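Local atomic coordinates of IAA acetyltransferase (Bacillus cereus ATCC 14579, PDB entry 1Y9K), a protein that probably acts as an N-acetyltransferase of the GNAT family, moving an acetyl group from acetyl-CoA to an amine. Residues Met3-Glu8 / Ala42-Ser47; Met62-Ile67 / Lys81-Ala86; Lys97-Thr102 / Arg148-Leu153. One frame throughout, in Å; residues are numbered along the deposited sequence.

How the interactions relate
Interaction 1 pairs strand 6-10 with strand 38-43 and so closes a loop of 33 residues, about half of it helical. Interaction 2 packs strand 61-69 on helix 78-92, across a shorter connection. Interaction 3 joins strand 97-103 to strand 141-152 over 45 residues. The three loops follow one another along the chain, without nesting or crossing. All reach one mixed sheet: interaction 1 lies at the edge formed by strand 6-10, and interaction 3 across the chain's centre from it, their centres about 25 Å apart. Interaction 2 bridges them, since Ile7 packs against His85, Ala42 against Leu82, and Glu63 forms a salt bridge with Arg148.

Interaction 1. Residues Met3-Glu8 / Ala42-Ser47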
loop_
_atom_site.group_PDB
_atom_site.type_symbol
_atom_site.label_atom_id
_atom_site.label_comp_id
_atom_site.label_asym_id
_atom_site.label_seq_id
_atom_site.Cartn_x
_atom_site.Cartn_y
_atom_site.Cartn_z
HETATM N N MSE A 3 -13.240 3.462 -18.362
HETATM C CA MSE A 3 -12.625 2.105 -18.505
HETATM C C MSE A 3 -11.121 2.106 -18.205
HETATM O O MSE A 3 -10.629 1.247 -17.465
HETATM C CB MSE A 3 -12.883 1.520 -19.907
HETATM C CG MSE A 3 -12.320 2.367 -21.068
HETATM SE SE MSE A 3 -11.499 1.411 -22.375
HETATM C CE MSE A 3 -10.160 0.602 -21.476
ATOM N N SER A 4 -10.397 3.067 -18.780
ATOM C CA SER A 4 -8.936 3.069 -18.721
ATOM C C SER A 4 -8.411 3.784 -17.483
ATOM O O SER A 4 -8.712 4.958 -17.259
ATOM C CB SER A 4 -8.338 3.689 -19.991
ATOM O OG SER A 4 -8.784 5.020 -20.173
ATOM N N VAL A 5 -7.623 3.063 -16.689
ATOM C CA VAL A 5 -7.023 3.617 -15.484
ATOM C C VAL A 5 -5.678 4.258 -15.826
ATOM O O VAL A 5 -4.815 3.624 -16.429
ATOM C CB VAL A 5 -6.871 2.533 -14.374
ATOM C CG1 VAL A 5 -6.189 3.097 -13.142
ATOM C CG2 VAL A 5 -8.227 1.966 -13.993
ATOM N N VAL A 6 -5.513 5.523 -15.447
ATOM C CA VAL A 6 -4.265 6.252 -15.692
ATOM C C VAL A 6 -3.563 6.568 -14.369
ATOM O O VAL A 6 -4.158 7.167 -13.476
ATOM C CB VAL A 6 -4.507 7.559 -16.521
ATOM C CG1 VAL A 6 -3.197 8.119 -17.035
ATOM C CG2 VAL A 6 -5.442 7.292 -17.694
ATOM N N ILE A 7 -2.299 6.163 -14.257
ATOM C CA ILE A 7 -1.522 6.321 -13.024
ATOM C C ILE A 7 -0.412 7.348 -13.202
ATOM O O ILE A 7 0.335 7.304 -14.169
ATOM C CB ILE A 7 -0.909 4.972 -12.525
ATOM C CG1 ILE A 7 -1.985 3.882 -12.423
ATOM C CG2 ILE A 7 -0.183 5.167 -11.191
ATOM C CD1 ILE A 7 -1.452 2.481 -12.087
ATOM N N GLU A 8 -0.296 8.263 -12.248
ATOM C CA GLU A 8 0.690 9.342 -12.328
ATOM C C GLU A 8 1.178 9.779 -10.940
ATOM O O GLU A 8 0.505 9.563 -9.938
ATOM C CB GLU A 8 0.130 10.539 -13.149
ATOM C CG GLU A 8 -1.368 10.856 -12.914
ATOM C CD GLU A 8 -1.992 11.798 -13.968
ATOM O OE1 GLU A 8 -2.091 11.416 -15.164
ATOM O OE2 GLU A 8 -2.416 12.916 -13.586
ATOM N N ALA A 42 -4.122 6.729 -9.043
ATOM C CA ALA A 42 -4.843 6.177 -10.188
ATOM C C ALA A 42 -6.103 7.010 -10.446
ATOM O O ALA A 42 -6.856 7.325 -9.513
ATOM C CB ALA A 42 -5.202 4.724 -9.943
ATOM N N LYS A 43 -6.320 7.371 -11.711
ATOM C CA LYS A 43 -7.507 8.136 -12.107
ATOM C C LYS A 43 -8.350 7.377 -13.127
ATOM O O LYS A 43 -7.799 6.769 -14.047
ATOM C CB LYS A 43 -7.105 9.499 -12.678
ATOM C CG LYS A 43 -6.125 10.267 -11.820
ATOM C CD LYS A 43 -6.012 11.705 -12.261
ATOM C CE LYS A 43 -4.907 12.400 -11.485
ATOM N NZ LYS A 43 -5.107 13.871 -11.409
ATOM N N GLN A 44 -9.673 7.390 -12.936
ATOM C CA GLN A 44 -10.644 6.904 -13.946
ATOM C C GLN A 44 -12.106 7.259 -13.625
ATOM O O GLN A 44 -12.550 7.135 -12.477
ATOM C CB GLN A 44 -10.507 5.397 -14.247
ATOM C CG GLN A 44 -11.088 4.464 -13.207
ATOM C CD GLN A 44 -12.017 3.432 -13.809
ATOM O OE1 GLN A 44 -11.777 2.227 -13.706
ATOM N NE2 GLN A 44 -13.093 3.900 -14.437
ATOM N N GLY A 45 -12.839 7.684 -14.660
ATOM C CA GLY A 45 -14.234 8.109 -14.534
ATOM C C GLY A 45 -14.333 9.533 -14.020
ATOM O O GLY A 45 -15.317 9.903 -13.371
ATOM N N GLY A 46 -13.302 10.325 -14.302
ATOM C CA GLY A 46 -13.223 11.712 -13.845
ATOM C C GLY A 46 -12.783 11.939 -12.398
ATOM O O GLY A 46 -13.002 13.026 -11.859
ATOM N N SER A 47 -12.159 10.942 -11.764
ATOM C CA SER A 47 -11.727 11.097 -10.365
ATOM C C SER A 47 -10.561 10.193 -9.954
ATOM O O SER A 47 -10.302 9.175 -10.599
ATOM C CB SER A 47 -12.915 10.917 -9.403
ATOM O OG SER A 47 -13.262 9.542 -9.251
#
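The backbone oxygen of Val6 receives two groups of the opposite strand. Lys43 N donates a hydrogen bond to Val6 O at 2.8 Å, tilted 25° from the carbonyl plane, and Ala42 CA brings a C-H to the same Val6 O at 3.5 Å. Lys43 O is gripped in matching fashion: Val6 N donates to Lys43 O over 3.0 Å in a nearly straight bond (175° at the hydrogen) lying in the carbonyl plane, and the CA-H of Val5 points at it as well. Val6 and Lys43 are therefore a hydrogen-bonded antiparallel pair, followed by the non-hydrogen-bonded pair Ile7 and Ala42. This register joins the first strand of the GNAT fold, 6-10, to strand 38-43, whose other edge pairs with strand 48-56. Just past Lys43 the chain reverses through Gly45 and Gly46, both with positive phi, and Gln44 N bonds to Ser47 O, consistent with a type I' hairpin turn. On the face turned to helix 78-92, Ala42 CB touches both Val5 CG1 (3.7 Å) and Ile7 CG1 (4.1 Å), which lie on the same side of it, and Ile7 and Ala42 both reach Leu82 of that helix. The Val5 methyls divide the work: CG1, anti to the backbone N (chi1 177°), goes to Ala42, leaving CG2 for Gln44, whose OE1 lies 3.6 Å from Val5 CG2. Across the sheet, on the side of Val6, the extended Lys43 chain crosses Glu8 at about a right angle. Glu8 OE2 meets Lys43 NZ in a salt bridge of 3.6 Å, longer than its approach to Lys43 CE.

Interaction 2. Residues Met62-Ile67 / Lys81-Ala86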
loop_
_atom_site.group_PDB
_atom_site.type_symbol
_atom_site.label_atom_id
_atom_site.label_comp_id
_atom_site.label_asym_id
_atom_site.label_seq_id
_atom_site.Cartn_x
_atom_site.Cartn_y
_atom_site.Cartn_z
HETATM N N MSE A 62 12.625 -0.259 -1.267
HETATM C CA MSE A 62 11.415 0.532 -1.075
HETATM C C MSE A 62 10.301 -0.315 -0.444
HETATM O O MSE A 62 10.269 -1.549 -0.586
HETATM C CB MSE A 62 10.951 1.202 -2.381
HETATM C CG MSE A 62 11.861 2.377 -2.825
HETATM SE SE MSE A 62 11.351 3.433 -4.216
HETATM C CE MSE A 62 10.942 2.310 -5.479
ATOM N N GLU A 63 9.409 0.358 0.276
ATOM C CA GLU A 63 8.224 -0.268 0.806
ATOM C C GLU A 63 6.972 0.477 0.374
ATOM O O GLU A 63 6.938 1.706 0.416
ATOM C CB GLU A 63 8.273 -0.307 2.326
ATOM C CG GLU A 63 7.103 -1.084 2.920
ATOM C CD GLU A 63 7.248 -1.349 4.403
ATOM O OE1 GLU A 63 8.377 -1.240 4.943
ATOM O OE2 GLU A 63 6.213 -1.677 5.024
ATOM N N ILE A 64 5.949 -0.276 -0.030
ATOM C CA ILE A 64 4.606 0.269 -0.227
ATOM C C ILE A 64 3.954 0.521 1.135
ATOM O O ILE A 64 3.493 -0.412 1.797
ATOM C CB ILE A 64 3.730 -0.647 -1.099
ATOM C CG1 ILE A 64 4.428 -0.907 -2.445
ATOM C CG2 ILE A 64 2.381 0.007 -1.326
ATOM C CD1 ILE A 64 3.905 -2.103 -3.232
HETATM N N MSE A 65 3.954 1.785 1.557
HETATM C CA MSE A 65 3.510 2.162 2.908
HETATM C C MSE A 65 2.005 2.252 3.011
HETATM O O MSE A 65 1.431 2.181 4.105
HETATM C CB MSE A 65 4.117 3.503 3.328
HETATM C CG MSE A 65 5.642 3.501 3.493
HETATM SE SE MSE A 65 6.294 2.201 4.565
HETATM C CE MSE A 65 5.486 2.567 6.110
ATOM N N ASN A 66 1.374 2.435 1.864
ATOM C CA ASN A 66 -0.063 2.591 1.769
ATOM C C ASN A 66 -0.436 2.307 0.337
ATOM O O ASN A 66 0.230 2.769 -0.588
ATOM C CB ASN A 66 -0.481 4.019 2.161
ATOM C CG ASN A 66 -1.978 4.157 2.399
ATOM O OD1 ASN A 66 -2.792 3.763 1.561
ATOM N ND2 ASN A 66 -2.345 4.752 3.526
ATOM N N ILE A 67 -1.469 1.496 0.163
ATOM C CA ILE A 67 -2.072 1.256 -1.141
ATOM C C ILE A 67 -3.589 1.162 -0.923
ATOM O O ILE A 67 -4.044 0.483 -0.008
ATOM C CB ILE A 67 -1.459 0.018 -1.863
ATOM C CG1 ILE A 67 -2.123 -0.212 -3.222
ATOM C CG2 ILE A 67 -1.502 -1.234 -0.978
ATOM C CD1 ILE A 67 -1.250 -0.979 -4.199
ATOM N N LYS A 81 -3.125 -3.345 -10.911
ATOM C CA LYS A 81 -2.498 -2.291 -11.718
ATOM C C LYS A 81 -1.567 -1.365 -10.938
ATOM O O LYS A 81 -0.466 -1.076 -11.403
ATOM C CB LYS A 81 -3.566 -1.474 -12.450
ATOM C CG LYS A 81 -4.008 -2.093 -13.764
ATOM C CD LYS A 81 -5.442 -1.735 -14.121
ATOM C CE LYS A 81 -5.836 -2.356 -15.458
ATOM N NZ LYS A 81 -7.253 -2.834 -15.452
ATOM N N LEU A 82 -2.006 -0.904 -9.766
ATOM C CA LEU A 82 -1.185 -0.047 -8.904
ATOM C C LEU A 82 0.083 -0.762 -8.449
ATOM O O LEU A 82 1.147 -0.146 -8.310
ATOM C CB LEU A 82 -1.977 0.413 -7.676
ATOM C CG LEU A 82 -3.026 1.522 -7.827
ATOM C CD1 LEU A 82 -3.911 1.582 -6.572
ATOM C CD2 LEU A 82 -2.392 2.891 -8.136
ATOM N N LEU A 83 -0.054 -2.067 -8.226
ATOM C CA LEU A 83 1.017 -2.912 -7.726
ATOM C C LEU A 83 2.079 -3.118 -8.804
ATOM O O LEU A 83 3.265 -2.902 -8.545
ATOM C CB LEU A 83 0.429 -4.248 -7.267
ATOM C CG LEU A 83 0.822 -4.865 -5.929
ATOM C CD1 LEU A 83 0.980 -3.835 -4.802
ATOM C CD2 LEU A 83 -0.221 -5.903 -5.564
ATOM N N ARG A 84 1.651 -3.535 -10.001
ATOM C CA ARG A 84 2.518 -3.577 -11.184
ATOM C C ARG A 84 3.307 -2.267 -11.323
ATOM O O ARG A 84 4.525 -2.295 -11.525
ATOM C CB ARG A 84 1.708 -3.826 -12.472
ATOM C CG ARG A 84 1.085 -5.234 -12.627
ATOM C CD ARG A 84 0.767 -5.572 -14.110
ATOM N NE ARG A 84 -0.527 -5.056 -14.599
ATOM C CZ ARG A 84 -0.724 -3.858 -15.162
ATOM N NH1 ARG A 84 -1.938 -3.508 -15.576
ATOM N NH2 ARG A 84 0.279 -2.995 -15.315
ATOM N N HIS A 85 2.610 -1.134 -11.184
ATOM C CA HIS A 85 3.213 0.202 -11.316
ATOM C C HIS A 85 4.225 0.519 -10.213
ATOM O O HIS A 85 5.272 1.116 -10.489
ATOM C CB HIS A 85 2.127 1.282 -11.364
ATOM C CG HIS A 85 2.608 2.626 -11.827
ATOM N ND1 HIS A 85 3.406 3.444 -11.056
ATOM C CD2 HIS A 85 2.357 3.317 -12.966
ATOM C CE1 HIS A 85 3.641 4.571 -11.704
ATOM N NE2 HIS A 85 3.015 4.520 -12.865
ATOM N N ALA A 86 3.911 0.130 -8.976
ATOM C CA ALA A 86 4.853 0.256 -7.861
ATOM C C ALA A 86 6.158 -0.507 -8.124
ATOM O O ALA A 86 7.250 0.039 -7.911
ATOM C CB ALA A 86 4.211 -0.197 -6.555
#
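Ile64 lays its CD1 methyl over two residues of the helix, 3.7 Å from Leu83 CD1 and 3.8 Å from Ala86 CB, and its side chain runs at about a right angle to that of Leu83. Ile67 shares Leu83 but takes Leu82, one turn before Ala86, as its second partner: Ile67 CD1 approaches Leu82 CB at 3.8 Å and Leu83 CD1 at 3.7 Å. Leu83 CD1 thus meets both isoleucines, although the bond from its CA does not aim at the strand and only the end of the side chain swings in. With CG1 of Ile67 anti to the backbone N (chi1 179°), the branch is carried out toward the helix, where Ile67 and Leu82 run antiparallel alongside each other. Two residues three places apart in a regular strand would face opposite sides. Both face the helix here, and Met65, with psi -22°, breaks the alternation, consistent with the beta bulge found at this place in GNAT strands. The segments run nearly antiparallel, their directions 149° apart and their axes 10.8 Å at closest approach. They form the first half of the beta-alpha-beta unit 61-69, 78-92, 97-103; in GNAT enzymes this helix follows the loop that binds the pyrophosphate of acetyl-CoA. No hydrogen bond crosses the interface, which is entirely apolar; its centre is about 5 Å from the centre of the chain. Leu98 and Val100 of strand 97-103 touch Ile64, while Tyr113 of helix 107-115 touches both Ile67 and Leu83.

Interaction 3. Residues Lys97-Thr102 / Arg148-Leu153; sequences KLEVGT and RLAMEL
Strands 97-102 and 148-152 run antiparallel (160°) with axes 4.6 Å apart. The Leu98-Met151 and Val100-Leu149 pairs each carry two backbone hydrogen bonds, the shortest being Met151 N to Leu98 O at 2.7 Å. Strand 141-152 also pairs with strand 119-124, the GNAT arrangement that sets the last strand between these two. On one face, Val100 and Leu149 lie side by side, Val100 CG1 being 4.0 Å from Leu149 CB, and both touch Phe118. Beyond them Leu153 CD2 packs at 4.0 Å on Leu98 CB. The face of Lys97, Glu99 and Arg148 carries a salt-bridge network round Ala150. Glu99 OE1 forms a salt bridge with Arg148 NH2 at 3.3 Å, the carboxylate and guanidinium planes 89° apart, so the two groups do not lie flat together in a bidentate pair. Glu99 OE2 takes a hydrogen bond from Lys97 NZ at 3.0 Å on its anti lone pair. The Arg148 chain, bent at chi2 and chi3, folds its end back toward Glu99 and Gly101. Glu99 thus splits its oxygens between two cations, and Arg148 reaches Glu99 through NH2 and its strongest partner, Glu63, through NH1, which probably limits the rotation of both side chains.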
loop_
_atom_site.group_PDB
_atom_site.type_symbol
_atom_site.label_atom_id
_atom_site.label_comp_id
_atom_site.label_asym_id
_atom_site.label_seq_id
_atom_site.Cartn_x
_atom_site.Cartn_y
_atom_site.Cartn_z
ATOM N N LYS A 97 14.896 -4.491 -3.859
ATOM C CA LYS A 97 13.919 -5.105 -2.956
ATOM C C LYS A 97 12.690 -4.205 -2.783
ATOM O O LYS A 97 12.819 -3.010 -2.512
ATOM C CB LYS A 97 14.567 -5.409 -1.592
ATOM C CG LYS A 97 13.801 -6.406 -0.724
ATOM C CD LYS A 97 14.530 -6.708 0.596
ATOM C CE LYS A 97 14.231 -8.132 1.080
ATOM N NZ LYS A 97 13.771 -8.197 2.512
ATOM N N LEU A 98 11.506 -4.789 -2.963
ATOM C CA LEU A 98 10.242 -4.115 -2.669
ATOM C C LEU A 98 9.485 -4.845 -1.555
ATOM O O LEU A 98 9.321 -6.060 -1.607
ATOM C CB LEU A 98 9.371 -3.968 -3.930
ATOM C CG LEU A 98 8.104 -3.098 -3.828
ATOM C CD1 LEU A 98 8.391 -1.624 -3.483
ATOM C CD2 LEU A 98 7.269 -3.202 -5.097
ATOM N N GLU A 99 9.054 -4.090 -0.545
ATOM C CA GLU A 99 8.296 -4.633 0.583
ATOM C C GLU A 99 6.903 -4.026 0.707
ATOM O O GLU A 99 6.644 -2.891 0.292
ATOM C CB GLU A 99 9.062 -4.468 1.895
ATOM C CG GLU A 99 10.446 -5.145 1.874
ATOM C CD GLU A 99 11.155 -5.118 3.213
ATOM O OE1 GLU A 99 10.949 -4.179 3.995
ATOM O OE2 GLU A 99 11.941 -6.046 3.490
ATOM N N VAL A 100 6.006 -4.816 1.279
ATOM C CA VAL A 100 4.663 -4.385 1.588
ATOM C C VAL A 100 4.219 -5.131 2.850
ATOM O O VAL A 100 4.500 -6.321 3.020
ATOM C CB VAL A 100 3.705 -4.644 0.385
ATOM C CG1 VAL A 100 3.517 -6.149 0.128
ATOM C CG2 VAL A 100 2.361 -3.930 0.582
ATOM N N GLY A 101 3.545 -4.416 3.744
ATOM C CA GLY A 101 2.946 -5.027 4.924
ATOM C C GLY A 101 1.442 -5.002 4.774
ATOM O O GLY A 101 0.897 -4.176 4.031
ATOM N N THR A 102 0.777 -5.929 5.458
ATOM C CA THR A 102 -0.673 -5.924 5.575
ATOM C C THR A 102 -1.088 -6.693 6.831
ATOM O O THR A 102 -0.321 -7.507 7.333
ATOM C CB THR A 102 -1.373 -6.463 4.311
ATOM O OG1 THR A 102 -2.694 -5.928 4.258
ATOM C CG2 THR A 102 -1.444 -7.990 4.300
ATOM N N ARG A 148 4.538 -9.256 6.912
ATOM C CA ARG A 148 5.548 -8.574 6.106
ATOM C C ARG A 148 5.859 -9.427 4.884
ATOM O O ARG A 148 6.088 -10.645 5.000
ATOM C CB ARG A 148 6.832 -8.344 6.919
ATOM C CG ARG A 148 6.651 -7.628 8.265
ATOM C CD ARG A 148 6.406 -6.146 8.059
ATOM N NE ARG A 148 7.591 -5.479 7.511
ATOM C CZ ARG A 148 7.580 -4.307 6.874
ATOM N NH1 ARG A 148 6.428 -3.655 6.694
ATOM N NH2 ARG A 148 8.726 -3.786 6.415
ATOM N N LEU A 149 5.846 -8.791 3.718
ATOM C CA LEU A 149 6.108 -9.478 2.464
ATOM C C LEU A 149 7.179 -8.727 1.681
ATOM O O LEU A 149 7.352 -7.512 1.840
ATOM C CB LEU A 149 4.827 -9.623 1.614
ATOM C CG LEU A 149 3.558 -10.342 2.101
ATOM C CD1 LEU A 149 2.605 -9.395 2.847
ATOM C CD2 LEU A 149 2.843 -10.966 0.916
ATOM N N ALA A 150 7.900 -9.454 0.837
ATOM C CA ALA A 150 8.993 -8.864 0.084
ATOM C C ALA A 150 9.140 -9.491 -1.284
ATOM O O ALA A 150 8.740 -10.630 -1.526
ATOM C CB ALA A 150 10.294 -8.964 0.858
HETATM N N MSE A 151 9.739 -8.718 -2.171
HETATM C CA MSE A 151 9.926 -9.093 -3.547
HETATM C C MSE A 151 11.335 -8.645 -3.961
HETATM O O MSE A 151 11.737 -7.492 -3.715
HETATM C CB MSE A 151 8.880 -8.361 -4.376
HETATM C CG MSE A 151 8.654 -8.925 -5.740
HETATM SE SE MSE A 151 7.698 -7.787 -6.747
HETATM C CE MSE A 151 7.366 -8.851 -8.132
ATOM N N GLU A 152 12.092 -9.550 -4.571
ATOM C CA GLU A 152 13.357 -9.160 -5.178
ATOM C C GLU A 152 13.097 -8.635 -6.583
ATOM O O GLU A 152 12.395 -9.267 -7.368
ATOM C CB GLU A 152 14.379 -10.301 -5.141
ATOM C CG GLU A 152 15.410 -10.108 -4.018
ATOM C CD GLU A 152 15.726 -11.377 -3.213
ATOM O OE1 GLU A 152 15.785 -12.492 -3.791
ATOM O OE2 GLU A 152 15.940 -11.250 -1.982
ATOM N N LEU A 153 13.619 -7.444 -6.868
ATOM C CA LEU A 153 13.411 -6.797 -8.159
ATOM C C LEU A 153 14.592 -7.082 -9.086
ATOM O O LEU A 153 14.392 -7.410 -10.263
ATOM C CB LEU A 153 13.193 -5.286 -7.989
ATOM C CG LEU A 153 12.117 -4.806 -7.005
ATOM C CD1 LEU A 153 12.229 -3.304 -6.768
ATOM C CD2 LEU A 153 10.722 -5.175 -7.470
#